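Local coordinates for protein GH127 beta-L-arabinofuranoside (Geobacillus stearothermophilus, PDB 4QK0) that probably hydrolyses beta-L-arabinofuranosidic bonds, acting as a family GH127 glycoside hydrolase, at residues A[17-22]-A[443-448]; A[86-91]-A[421-426]; A[435-440]-A[513-518]; A[483-488]-A[526-531]. One frame throughout, in Å; residues are numbered along the deposited sequence.

Contact 1: A[17-22]-A[443-448]; sequences NLKDQF and GSDIQT
The amide of N17 and the carboxylate of D445 meet with their planes 88° apart. N17 ND2 reaches the syn lone pair of D445 OD1 at 3.2 Å, but the acceptor lies 24° out of the amide plane and the N-H points somewhat aside, which suggests a modest bond. The second oxygen, D445 OD2, is lined by the aliphatic chain of K19, whose CE comes to 3.1 Å. D445 holds CG between its own backbone N and carbonyl carbon (chi1 55°), which brings both oxygens toward the partner strand. No salt bridge forms, since K19 NZ stays 4.5 Å from D445 OD2 and makes a weak hydrogen bond to Q459 O instead.

Beneath these side chains the backbones pair. N17 and D445 are an antiparallel hydrogen-bonded pair, N17 N to D445 O being 2.8 Å and D445 N to N17 O 2.9 Å. L18 and S444 form the non-hydrogen-bonded pair next to it, and K19 N closes the end of the pairing on G443 O at 2.9 Å. Glycine suits that place because a CB there would run into K19 O. Just beyond, D20 turns its carboxylate to the backbone N atoms of W23 and K24, capping the start of helix 22-42. Strand 15-18 is an outermost strand, within this chain, of an antiparallel sheet, laid against 444-450 immediately before the chain enters its first long helix.

Contact 2: A[86-91]-A[421-426]; sequences VAYLLE and IASIGH
The carbonyl oxygens of A422 and Y88 share one water, which donates to A422 O at 2.7 Å and to Y88 O at 3.0 Å. Beside this water the contact is apolar and close. A422 CB lies 3.7 Å from Y88 CB and also meets L89 CD2, and the small alanine lets helix 76-92 approach the chain near the end of helix 413-422.

Next along, S423 sets its methylene over one face of the Y88 ring, CB 3.6 Å from the ring centroid and 15° off the normal, a CH-pi contact. With chi1 at 62°, S423 OG turns back to the carbonyls of R419 and L420, which satisfies the hydroxyl and leaves CB to touch the ring. The imidazole of H426 also lies near the Y88 ring, obliquely, its plane 80° from that of the tyrosine and the centroids 5.3 Å apart. Y88 OH is hydrogen-bonded to E84 of its own helix, which helps to steady the far end of the ring. Within this helical catalytic domain, then, the two segments are joined by carbon packing and a tyrosine face, with one water linking two backbone acceptors that cannot bond to each other.

Contact 3: A[435-440]-A[513-518]; sequences ALFVHL and YAYIRR
An aromatic cluster of F437, H439, Y513 and Y515 bridges strands 436-438 and 513-517, which lie on the two flanks of strand 479-486 in a mixed sheet. Their axes approach to 8.8 Å, about two strand spacings, so large rings are needed to meet across the intervening strand. The tight part is around Y513, which sets CG opposite its carbonyl carbon (chi1 -81°) and so swings the ring toward strand 436-438. Its hydroxyl joins H439 ND1, at the imidazole edge, in a 2.6 Å hydrogen bond in which either may be the donor. F437 turns its edge toward the face of the same tyrosine in a T-shaped pair, planes 88° apart and centroids 5.6 Å apart. M352 packs on all four rings.

Replacing Y513 by a leucine would remove the hydroxyl and the ring face, and would probably leave H439 ND1 without this mate and the edge of F437 beside a gap.

The side nearer solvent is at Y515, which is partly exposed and meets F437 only obliquely. Tyrosine suits this border, because its long ring reaches F437 and also makes a cation-pi contact with K510. Here F437 CE1 rests 3.7 Å from both CE2 and OH of Y515.

Contact 4: A[483-488]-A[526-531]; sequences LGLRIP and VKLYFP
Two facing sheets, built mainly from the middle domain, meet here in the manner of a beta-sandwich core: strand 479-486 belongs to the mixed sheet, strand 524-529 to the antiparallel one. The touching parts run nearly the same way, 7° apart, with backbones too distant to pair, so side chains do the joining. L485 and L528 cross obliquely, L485 CD1 lying 3.8 Å from L528 CD2, while V526 CG1 comes to 4.3 Å from the same L485 methyl. Branched aliphatic residues suit such an interior, since they fill it without polar groups to satisfy.

Where the strands give way to loops, F530 takes over. P488 lays CD over one face of its ring, 3.8 Å from the centroid and 21° off the normal, a CH-pi contact to which proline is well suited because the CD hydrogens sit beside the electron-withdrawing ring nitrogen. I487 approaches the ring edge instead, its CD1 4.2 Å from F530 CE1. With CG beside the backbone N (chi1 -59°), the phenyl extends toward this loop, where Y441 also meets it. An alanine at F530 would take away the whole ring and would probably open a gap under P488 CD and beside I487 CD1.

No hydrogen bond crosses between the segments. The cohesion comes from dispersion and weakly polar C-H groups over a ring, and therefore depends on shape and on exclusion of water.

From the N terminus, 17-22 opens contact 1, whose loop takes in most of the helical catalytic region before 443-448 closes it. Contact 2, which joins 86-91 to 421-426, is nested inside that loop, and L18 CD1 touches I424 CG2 between them. Before contact 1 closes, 435-440 has already opened contact 3, so these two cross. Contact 4 opens at 483-488, after contact 1 is complete, and crosses contact 3, which ends at 513-518 before 526-531 arrives. Strand 479-486, which carries 483-488, lies between the two strands that contact 3 joins. Contact 2 therefore knits helices together, contact 1 joins the N terminus to the middle domain, and contacts 3 and 4 hold that domain's sheets.

Contact 1: A[17-22]-A[443-448]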
loop_
_atom_site.group_PDB
_atom_site.type_symbol
_atom_site.label_atom_id
_atom_site.label_comp_id
_atom_site.label_asym_id
_atom_site.label_seq_id
_atom_site.Cartn_x
_atom_site.Cartn_y
_atom_site.Cartn_z
ATOM N N ASN A 17 30.494 5.572 32.965
ATOM C CA ASN A 17 29.503 6.508 33.480
ATOM C C ASN A 17 29.123 7.487 32.426
ATOM O O ASN A 17 29.978 8.160 31.809
ATOM C CB ASN A 17 30.013 7.313 34.680
ATOM C CG ASN A 17 30.471 6.422 35.802
ATOM O OD1 ASN A 17 29.784 5.480 36.190
ATOM N ND2 ASN A 17 31.659 6.677 36.297
ATOM N N LEU A 18 27.829 7.618 32.247
ATOM C CA LEU A 18 27.322 8.657 31.368
ATOM C C LEU A 18 27.432 10.022 32.014
ATOM O O LEU A 18 27.081 10.162 33.148
ATOM C CB LEU A 18 25.874 8.430 31.129
ATOM C CG LEU A 18 25.465 7.803 29.832
ATOM C CD1 LEU A 18 23.965 7.897 29.881
ATOM C CD2 LEU A 18 25.957 8.561 28.618
ATOM N N LYS A 19 27.893 11.023 31.287
ATOM C CA LYS A 19 27.941 12.369 31.816
ATOM C C LYS A 19 27.460 13.321 30.728
ATOM O O LYS A 19 28.141 14.251 30.370
ATOM C CB LYS A 19 29.395 12.780 32.183
ATOM C CG LYS A 19 30.154 12.116 33.328
ATOM C CD LYS A 19 31.541 12.856 33.596
ATOM C CE LYS A 19 32.641 12.963 32.467
ATOM N NZ LYS A 19 32.368 13.832 31.265
ATOM N N ASP A 20 26.317 13.072 30.125
ATOM C CA ASP A 20 25.933 13.922 29.003
ATOM C C ASP A 20 24.579 14.547 29.299
ATOM O O ASP A 20 24.127 14.501 30.420
ATOM C CB ASP A 20 25.957 13.129 27.688
ATOM C CG ASP A 20 24.689 12.388 27.442
ATOM O OD1 ASP A 20 24.007 12.038 28.455
ATOM O OD2 ASP A 20 24.369 12.183 26.235
ATOM N N GLN A 21 23.980 15.181 28.313
ATOM C CA GLN A 21 22.622 15.698 28.455
ATOM C C GLN A 21 21.661 14.796 27.708
ATOM O O GLN A 21 20.645 14.366 28.242
ATOM C CB GLN A 21 22.524 17.088 27.841
ATOM C CG GLN A 21 23.254 18.181 28.604
ATOM C CD GLN A 21 22.813 18.256 30.052
ATOM O OE1 GLN A 21 23.450 17.657 30.908
ATOM N NE2 GLN A 21 21.717 18.966 30.334
ATOM N N PHE A 22 22.024 14.480 26.477
ATOM C CA PHE A 22 21.142 13.789 25.583
ATOM C C PHE A 22 20.715 12.407 26.091
ATOM O O PHE A 22 19.518 12.171 26.290
ATOM C CB PHE A 22 21.814 13.721 24.185
ATOM C CG PHE A 22 20.905 13.250 23.107
ATOM C CD1 PHE A 22 20.011 14.130 22.502
ATOM C CD2 PHE A 22 20.882 11.912 22.742
ATOM C CE1 PHE A 22 19.157 13.680 21.512
ATOM C CE2 PHE A 22 20.025 11.469 21.756
ATOM C CZ PHE A 22 19.155 12.351 21.145
ATOM N N GLY A 443 29.133 12.335 25.916
ATOM C CA GLY A 443 29.703 12.804 27.168
ATOM C C GLY A 443 29.689 11.667 28.180
ATOM O O GLY A 443 28.642 11.139 28.500
ATOM N N SER A 444 30.868 11.245 28.625
ATOM C CA SER A 444 31.003 10.045 29.453
ATOM C C SER A 444 32.431 9.839 29.943
ATOM O O SER A 444 33.364 10.500 29.489
ATOM C CB SER A 444 30.652 8.827 28.639
ATOM O OG SER A 444 31.500 8.740 27.497
ATOM N N ASP A 445 32.582 8.909 30.874
ATOM C CA ASP A 445 33.896 8.410 31.194
ATOM C C ASP A 445 33.938 6.924 31.430
ATOM O O ASP A 445 32.923 6.252 31.684
ATOM C CB ASP A 445 34.569 9.198 32.308
ATOM C CG ASP A 445 33.743 9.278 33.538
ATOM O OD1 ASP A 445 33.431 8.204 34.074
ATOM O OD2 ASP A 445 33.418 10.402 33.951
ATOM N N ILE A 446 35.134 6.399 31.210
ATOM C CA ILE A 446 35.368 4.980 31.318
ATOM C C ILE A 446 36.656 4.743 32.068
ATOM O O ILE A 446 37.645 5.451 31.899
ATOM C CB ILE A 446 35.403 4.277 29.964
ATOM C CG1 ILE A 446 35.721 2.802 30.161
ATOM C CG2 ILE A 446 36.397 4.944 29.019
ATOM C CD1 ILE A 446 35.560 1.971 28.921
ATOM N N GLN A 447 36.582 3.754 32.936
ATOM C CA GLN A 447 37.692 3.299 33.747
ATOM C C GLN A 447 37.976 1.893 33.252
ATOM O O GLN A 447 37.150 1.021 33.386
ATOM C CB GLN A 447 37.255 3.272 35.224
ATOM C CG GLN A 447 38.251 2.600 36.154
ATOM C CD GLN A 447 39.557 3.356 36.191
ATOM O OE1 GLN A 447 40.594 2.829 35.782
ATOM N NE2 GLN A 447 39.505 4.622 36.638
ATOM N N THR A 448 39.131 1.658 32.673
ATOM C CA THR A 448 39.364 0.384 32.005
ATOM C C THR A 448 40.804 -0.049 32.254
ATOM O O THR A 448 41.556 0.644 32.921
ATOM C CB THR A 448 39.018 0.526 30.502
ATOM O OG1 THR A 448 39.161 -0.721 29.797
ATOM C CG2 THR A 448 39.865 1.571 29.834
#

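Contact 2: A[86-91]-A[421-426]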
loop_
_atom_site.group_PDB
_atom_site.type_symbol
_atom_site.label_atom_id
_atom_site.label_comp_id
_atom_site.label_asym_id
_atom_site.label_seq_id
_atom_site.Cartn_x
_atom_site.Cartn_y
_atom_site.Cartn_z
ATOM N N VAL A 86 15.840 -3.405 34.116
ATOM C CA VAL A 86 16.032 -3.044 35.528
ATOM C C VAL A 86 17.482 -3.303 35.932
ATOM O O VAL A 86 18.103 -2.451 36.529
ATOM C CB VAL A 86 15.037 -3.831 36.416
ATOM C CG1 VAL A 86 15.512 -3.898 37.848
ATOM C CG2 VAL A 86 13.653 -3.201 36.361
ATOM N N ALA A 87 18.010 -4.455 35.523
ATOM C CA ALA A 87 19.449 -4.758 35.664
ATOM C C ALA A 87 20.337 -3.654 35.209
ATOM O O ALA A 87 21.240 -3.212 35.952
ATOM C CB ALA A 87 19.793 -6.022 34.909
ATOM N N TYR A 88 20.083 -3.130 34.003
ATOM C CA TYR A 88 20.930 -2.052 33.491
ATOM C C TYR A 88 20.729 -0.788 34.277
ATOM O O TYR A 88 21.676 0.006 34.441
ATOM C CB TYR A 88 20.694 -1.780 31.999
ATOM C CG TYR A 88 20.919 -2.987 31.107
ATOM C CD1 TYR A 88 22.029 -3.797 31.264
ATOM C CD2 TYR A 88 20.029 -3.297 30.096
ATOM C CE1 TYR A 88 22.251 -4.893 30.432
ATOM C CE2 TYR A 88 20.224 -4.399 29.273
ATOM C CZ TYR A 88 21.342 -5.189 29.440
ATOM O OH TYR A 88 21.521 -6.283 28.638
ATOM N N LEU A 89 19.501 -0.555 34.736
ATOM C CA LEU A 89 19.260 0.647 35.535
ATOM C C LEU A 89 20.061 0.609 36.840
ATOM O O LEU A 89 20.619 1.634 37.277
ATOM C CB LEU A 89 17.783 0.813 35.835
ATOM C CG LEU A 89 17.014 1.310 34.602
ATOM C CD1 LEU A 89 15.529 1.317 34.925
ATOM C CD2 LEU A 89 17.421 2.680 34.166
ATOM N N LEU A 90 20.097 -0.566 37.455
ATOM C CA LEU A 90 20.837 -0.761 38.691
ATOM C C LEU A 90 22.337 -0.627 38.556
ATOM O O LEU A 90 22.978 -0.349 39.548
ATOM C CB LEU A 90 20.513 -2.120 39.303
ATOM C CG LEU A 90 19.061 -2.317 39.739
ATOM C CD1 LEU A 90 18.812 -3.734 40.206
ATOM C CD2 LEU A 90 18.657 -1.342 40.841
ATOM N N GLU A 91 22.910 -0.841 37.371
ATOM C CA GLU A 91 24.335 -0.562 37.137
ATOM C C GLU A 91 24.657 0.907 37.264
ATOM O O GLU A 91 25.793 1.244 37.548
ATOM C CB GLU A 91 24.778 -0.957 35.727
ATOM C CG GLU A 91 24.956 -2.438 35.477
ATOM C CD GLU A 91 25.592 -2.760 34.125
ATOM O OE1 GLU A 91 25.393 -1.987 33.159
ATOM O OE2 GLU A 91 26.296 -3.800 34.016
ATOM N N ILE A 421 18.071 1.713 25.902
ATOM C CA ILE A 421 18.438 3.033 26.382
ATOM C C ILE A 421 19.205 2.877 27.671
ATOM O O ILE A 421 20.199 3.568 27.902
ATOM C CB ILE A 421 17.170 3.896 26.605
ATOM C CG1 ILE A 421 16.639 4.408 25.252
ATOM C CG2 ILE A 421 17.462 5.086 27.490
ATOM C CD1 ILE A 421 15.285 5.054 25.338
ATOM N N ALA A 422 18.718 1.995 28.541
ATOM C CA ALA A 422 19.338 1.827 29.867
ATOM C C ALA A 422 20.757 1.267 29.767
ATOM O O ALA A 422 21.568 1.487 30.657
ATOM C CB ALA A 422 18.490 0.942 30.771
ATOM N N SER A 423 21.050 0.566 28.676
ATOM C CA SER A 423 22.359 -0.016 28.488
ATOM C C SER A 423 23.198 0.761 27.498
ATOM O O SER A 423 24.158 0.228 26.978
ATOM C CB SER A 423 22.211 -1.487 28.031
ATOM O OG SER A 423 21.549 -1.575 26.789
ATOM N N ILE A 424 22.811 1.988 27.187
ATOM C CA ILE A 424 23.502 2.726 26.161
ATOM C C ILE A 424 25.006 2.795 26.449
ATOM O O ILE A 424 25.832 2.809 25.521
ATOM C CB ILE A 424 22.893 4.140 25.964
ATOM C CG1 ILE A 424 23.576 4.911 24.844
ATOM C CG2 ILE A 424 23.020 4.986 27.183
ATOM C CD1 ILE A 424 23.247 4.352 23.487
ATOM N N GLY A 425 25.364 2.845 27.719
ATOM C CA GLY A 425 26.753 2.926 28.125
ATOM C C GLY A 425 27.614 1.799 27.618
ATOM O O GLY A 425 28.790 1.997 27.350
ATOM N N HIS A 426 27.010 0.642 27.400
ATOM C CA HIS A 426 27.718 -0.533 26.915
ATOM C C HIS A 426 28.095 -0.422 25.440
ATOM O O HIS A 426 28.828 -1.251 24.965
ATOM C CB HIS A 426 26.861 -1.774 26.979
ATOM C CG HIS A 426 26.425 -2.176 28.341
ATOM N ND1 HIS A 426 26.357 -1.277 29.377
ATOM C CD2 HIS A 426 25.953 -3.352 28.829
ATOM C CE1 HIS A 426 25.907 -1.883 30.455
ATOM N NE2 HIS A 426 25.655 -3.142 30.150
HETATM O O HOH W 1 21.142 2.596 33.026
#

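Contact 3: A[435-440]-A[513-518]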
loop_
_atom_site.group_PDB
_atom_site.type_symbol
_atom_site.label_atom_id
_atom_site.label_comp_id
_atom_site.label_asym_id
_atom_site.label_seq_id
_atom_site.Cartn_x
_atom_site.Cartn_y
_atom_site.Cartn_z
ATOM N N ALA A 435 43.619 -2.464 21.529
ATOM C CA ALA A 435 43.217 -1.053 21.520
ATOM C C ALA A 435 42.011 -0.739 22.399
ATOM O O ALA A 435 41.213 -1.622 22.722
ATOM C CB ALA A 435 42.909 -0.648 20.091
ATOM N N LEU A 436 41.878 0.514 22.811
ATOM C CA LEU A 436 40.594 1.020 23.325
ATOM C C LEU A 436 39.888 1.802 22.177
ATOM O O LEU A 436 40.449 2.761 21.619
ATOM C CB LEU A 436 40.809 1.893 24.543
ATOM C CG LEU A 436 39.627 2.268 25.456
ATOM C CD1 LEU A 436 39.125 3.639 25.153
ATOM C CD2 LEU A 436 38.474 1.289 25.437
ATOM N N PHE A 437 38.716 1.309 21.773
ATOM C CA PHE A 437 37.916 1.883 20.649
ATOM C C PHE A 437 36.808 2.776 21.186
ATOM O O PHE A 437 36.153 2.397 22.149
ATOM C CB PHE A 437 37.289 0.797 19.779
ATOM C CG PHE A 437 38.290 0.010 18.995
ATOM C CD1 PHE A 437 38.779 0.493 17.822
ATOM C CD2 PHE A 437 38.791 -1.173 19.491
ATOM C CE1 PHE A 437 39.729 -0.204 17.121
ATOM C CE2 PHE A 437 39.734 -1.905 18.797
ATOM C CZ PHE A 437 40.219 -1.410 17.609
ATOM N N VAL A 438 36.684 3.976 20.607
ATOM C CA VAL A 438 35.560 4.877 20.857
ATOM C C VAL A 438 34.604 4.781 19.650
ATOM O O VAL A 438 34.960 5.183 18.532
ATOM C CB VAL A 438 36.035 6.316 21.044
ATOM C CG1 VAL A 438 34.887 7.205 21.491
ATOM C CG2 VAL A 438 37.108 6.350 22.125
ATOM N N HIS A 439 33.428 4.192 19.872
ATOM C CA HIS A 439 32.424 4.052 18.811
ATOM C C HIS A 439 31.487 5.259 18.735
ATOM O O HIS A 439 31.231 5.778 17.649
ATOM C CB HIS A 439 31.526 2.870 19.053
ATOM C CG HIS A 439 32.228 1.575 19.068
ATOM N ND1 HIS A 439 33.269 1.284 18.215
ATOM C CD2 HIS A 439 32.043 0.484 19.840
ATOM C CE1 HIS A 439 33.695 0.066 18.465
ATOM N NE2 HIS A 439 32.956 -0.447 19.435
ATOM N N LEU A 440 30.996 5.703 19.895
ATOM C CA LEU A 440 30.005 6.802 19.974
ATOM C C LEU A 440 30.565 8.002 20.727
ATOM O O LEU A 440 31.437 7.871 21.634
ATOM C CB LEU A 440 28.770 6.313 20.696
ATOM C CG LEU A 440 28.088 5.036 20.133
ATOM C CD1 LEU A 440 26.900 4.606 20.951
ATOM C CD2 LEU A 440 27.644 5.240 18.721
ATOM N N TYR A 513 38.305 3.915 11.281
ATOM C CA TYR A 513 38.837 4.192 12.649
ATOM C C TYR A 513 40.222 4.788 12.522
ATOM O O TYR A 513 41.052 4.273 11.798
ATOM C CB TYR A 513 38.881 2.930 13.526
ATOM C CG TYR A 513 37.545 2.595 14.129
ATOM C CD1 TYR A 513 36.588 1.894 13.393
ATOM C CD2 TYR A 513 37.193 3.046 15.404
ATOM C CE1 TYR A 513 35.356 1.576 13.921
ATOM C CE2 TYR A 513 35.932 2.800 15.918
ATOM C CZ TYR A 513 35.009 2.063 15.161
ATOM O OH TYR A 513 33.775 1.762 15.676
ATOM N N ALA A 514 40.473 5.891 13.222
ATOM C CA ALA A 514 41.842 6.437 13.333
ATOM C C ALA A 514 42.564 5.731 14.515
ATOM O O ALA A 514 42.079 5.768 15.662
ATOM C CB ALA A 514 41.787 7.942 13.573
ATOM N N TYR A 515 43.662 5.049 14.211
ATOM C CA TYR A 515 44.439 4.354 15.221
ATOM C C TYR A 515 45.571 5.231 15.730
ATOM O O TYR A 515 46.540 5.492 15.028
ATOM C CB TYR A 515 44.986 3.080 14.648
ATOM C CG TYR A 515 43.918 2.067 14.420
ATOM C CD1 TYR A 515 43.081 2.148 13.313
ATOM C CD2 TYR A 515 43.752 0.985 15.293
ATOM C CE1 TYR A 515 42.117 1.184 13.072
ATOM C CE2 TYR A 515 42.796 0.034 15.062
ATOM C CZ TYR A 515 41.977 0.161 13.948
ATOM O OH TYR A 515 41.032 -0.775 13.727
ATOM N N ILE A 516 45.407 5.733 16.945
ATOM C CA ILE A 516 46.409 6.558 17.568
ATOM C C ILE A 516 47.212 5.825 18.657
ATOM O O ILE A 516 46.725 5.602 19.793
ATOM C CB ILE A 516 45.771 7.796 18.160
ATOM C CG1 ILE A 516 44.951 8.490 17.074
ATOM C CG2 ILE A 516 46.873 8.721 18.733
ATOM C CD1 ILE A 516 44.277 9.739 17.563
ATOM N N ARG A 517 48.439 5.455 18.286
ATOM C CA ARG A 517 49.352 4.684 19.144
ATOM C C ARG A 517 50.547 5.565 19.518
ATOM O O ARG A 517 51.204 6.135 18.680
ATOM C CB ARG A 517 49.839 3.418 18.459
ATOM C CG ARG A 517 50.636 2.522 19.392
ATOM C CD ARG A 517 50.946 1.135 18.826
ATOM N NE ARG A 517 51.591 0.293 19.845
ATOM C CZ ARG A 517 50.973 -0.321 20.873
ATOM N NH1 ARG A 517 49.642 -0.253 21.037
ATOM N NH2 ARG A 517 51.688 -1.044 21.744
ATOM N N ARG A 518 50.765 5.712 20.811
ATOM C CA ARG A 518 51.780 6.593 21.360
ATOM C C ARG A 518 51.873 6.294 22.862
ATOM O O ARG A 518 51.070 5.500 23.419
ATOM C CB ARG A 518 51.395 8.074 21.171
ATOM C CG ARG A 518 50.127 8.517 21.922
ATOM C CD ARG A 518 49.667 9.905 21.510
ATOM N NE ARG A 518 50.613 10.937 21.955
ATOM C CZ ARG A 518 50.655 11.463 23.181
ATOM N NH1 ARG A 518 49.815 11.060 24.121
ATOM N NH2 ARG A 518 51.536 12.399 23.469
#

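Contact 4: A[483-488]-A[526-531]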
loop_
_atom_site.group_PDB
_atom_site.type_symbol
_atom_site.label_atom_id
_atom_site.label_comp_id
_atom_site.label_asym_id
_atom_site.label_seq_id
_atom_site.Cartn_x
_atom_site.Cartn_y
_atom_site.Cartn_z
ATOM N N LEU A 483 44.568 4.064 20.880
ATOM C CA LEU A 483 43.207 4.583 20.972
ATOM C C LEU A 483 42.625 4.561 19.579
ATOM O O LEU A 483 43.224 5.144 18.652
ATOM C CB LEU A 483 43.236 6.027 21.419
ATOM C CG LEU A 483 42.201 6.397 22.420
ATOM C CD1 LEU A 483 42.571 5.667 23.719
ATOM C CD2 LEU A 483 42.178 7.905 22.595
ATOM N N GLY A 484 41.519 3.837 19.410
ATOM C CA GLY A 484 40.852 3.750 18.080
ATOM C C GLY A 484 39.628 4.652 18.038
ATOM O O GLY A 484 38.717 4.452 18.801
ATOM N N LEU A 485 39.657 5.680 17.220
ATOM C CA LEU A 485 38.566 6.660 17.161
ATOM C C LEU A 485 37.762 6.591 15.847
ATOM O O LEU A 485 38.338 6.773 14.802
ATOM C CB LEU A 485 39.133 8.058 17.324
ATOM C CG LEU A 485 40.063 8.207 18.538
ATOM C CD1 LEU A 485 40.647 9.597 18.564
ATOM C CD2 LEU A 485 39.359 7.954 19.828
ATOM N N ARG A 486 36.459 6.307 15.917
ATOM C CA ARG A 486 35.650 6.251 14.703
ATOM C C ARG A 486 35.576 7.607 14.043
ATOM O O ARG A 486 35.324 8.628 14.673
ATOM C CB ARG A 486 34.230 5.791 14.967
ATOM C CG ARG A 486 33.350 5.882 13.695
ATOM C CD ARG A 486 32.006 5.249 13.889
ATOM N NE ARG A 486 31.260 5.962 14.911
ATOM C CZ ARG A 486 30.310 6.877 14.702
ATOM N NH1 ARG A 486 29.909 7.231 13.471
ATOM N NH2 ARG A 486 29.762 7.426 15.748
ATOM N N ILE A 487 35.848 7.614 12.758
ATOM C CA ILE A 487 35.662 8.818 11.964
ATOM C C ILE A 487 34.286 8.634 11.266
ATOM O O ILE A 487 34.159 7.771 10.369
ATOM C CB ILE A 487 36.809 9.014 10.955
ATOM C CG1 ILE A 487 38.163 8.980 11.668
ATOM C CG2 ILE A 487 36.653 10.349 10.235
ATOM C CD1 ILE A 487 38.312 9.946 12.837
ATOM N N PRO A 488 33.255 9.372 11.714
ATOM C CA PRO A 488 31.885 9.068 11.219
ATOM C C PRO A 488 31.759 9.220 9.732
ATOM O O PRO A 488 32.301 10.164 9.146
ATOM C CB PRO A 488 31.022 10.115 11.903
ATOM C CG PRO A 488 31.805 10.452 13.159
ATOM C CD PRO A 488 33.225 10.463 12.692
ATOM N N VAL A 526 43.058 14.881 23.696
ATOM C CA VAL A 526 42.791 14.713 22.275
ATOM C C VAL A 526 41.545 15.523 21.967
ATOM O O VAL A 526 40.523 15.337 22.619
ATOM C CB VAL A 526 42.520 13.250 21.921
ATOM C CG1 VAL A 526 42.269 13.086 20.421
ATOM C CG2 VAL A 526 43.674 12.361 22.348
ATOM N N LYS A 527 41.665 16.439 21.000
ATOM C CA LYS A 527 40.524 17.187 20.475
ATOM C C LYS A 527 40.155 16.724 19.081
ATOM O O LYS A 527 41.008 16.674 18.164
ATOM C CB LYS A 527 40.638 18.726 20.499
ATOM C CG LYS A 527 40.070 19.255 21.800
ATOM C CD LYS A 527 40.374 20.716 22.049
ATOM C CE LYS A 527 39.454 21.607 21.233
ATOM N NZ LYS A 527 38.146 21.805 21.903
ATOM N N LEU A 528 38.878 16.361 18.949
ATOM C CA LEU A 528 38.312 15.947 17.668
ATOM C C LEU A 528 37.353 16.996 17.202
ATOM O O LEU A 528 36.564 17.498 17.989
ATOM C CB LEU A 528 37.555 14.663 17.812
ATOM C CG LEU A 528 38.261 13.462 18.427
ATOM C CD1 LEU A 528 37.315 12.285 18.547
ATOM C CD2 LEU A 528 39.392 13.073 17.530
ATOM N N TYR A 529 37.427 17.325 15.915
ATOM C CA TYR A 529 36.503 18.275 15.309
ATOM C C TYR A 529 35.906 17.649 14.047
ATOM O O TYR A 529 36.633 17.320 13.097
ATOM C CB TYR A 529 37.189 19.592 14.972
ATOM C CG TYR A 529 36.309 20.488 14.113
ATOM C CD1 TYR A 529 35.040 20.874 14.559
ATOM C CD2 TYR A 529 36.734 20.932 12.843
ATOM C CE1 TYR A 529 34.233 21.681 13.773
ATOM C CE2 TYR A 529 35.930 21.737 12.054
ATOM C CZ TYR A 529 34.682 22.104 12.527
ATOM O OH TYR A 529 33.863 22.881 11.749
ATOM N N PHE A 530 34.592 17.408 14.108
ATOM C CA PHE A 530 33.833 16.851 13.008
ATOM C C PHE A 530 32.912 17.965 12.509
ATOM O O PHE A 530 31.899 18.245 13.142
ATOM C CB PHE A 530 32.987 15.669 13.475
ATOM C CG PHE A 530 33.787 14.539 14.086
ATOM C CD1 PHE A 530 34.813 13.904 13.364
ATOM C CD2 PHE A 530 33.478 14.053 15.338
ATOM C CE1 PHE A 530 35.536 12.854 13.907
ATOM C CE2 PHE A 530 34.208 13.003 15.890
ATOM C CZ PHE A 530 35.242 12.399 15.166
ATOM N N PRO A 531 33.245 18.589 11.385
ATOM C CA PRO A 531 32.278 19.550 10.817
ATOM C C PRO A 531 30.859 18.973 10.577
ATOM O O PRO A 531 30.727 17.849 10.077
ATOM C CB PRO A 531 32.915 19.963 9.493
ATOM C CG PRO A 531 34.315 19.440 9.498
ATOM C CD PRO A 531 34.359 18.296 10.468
#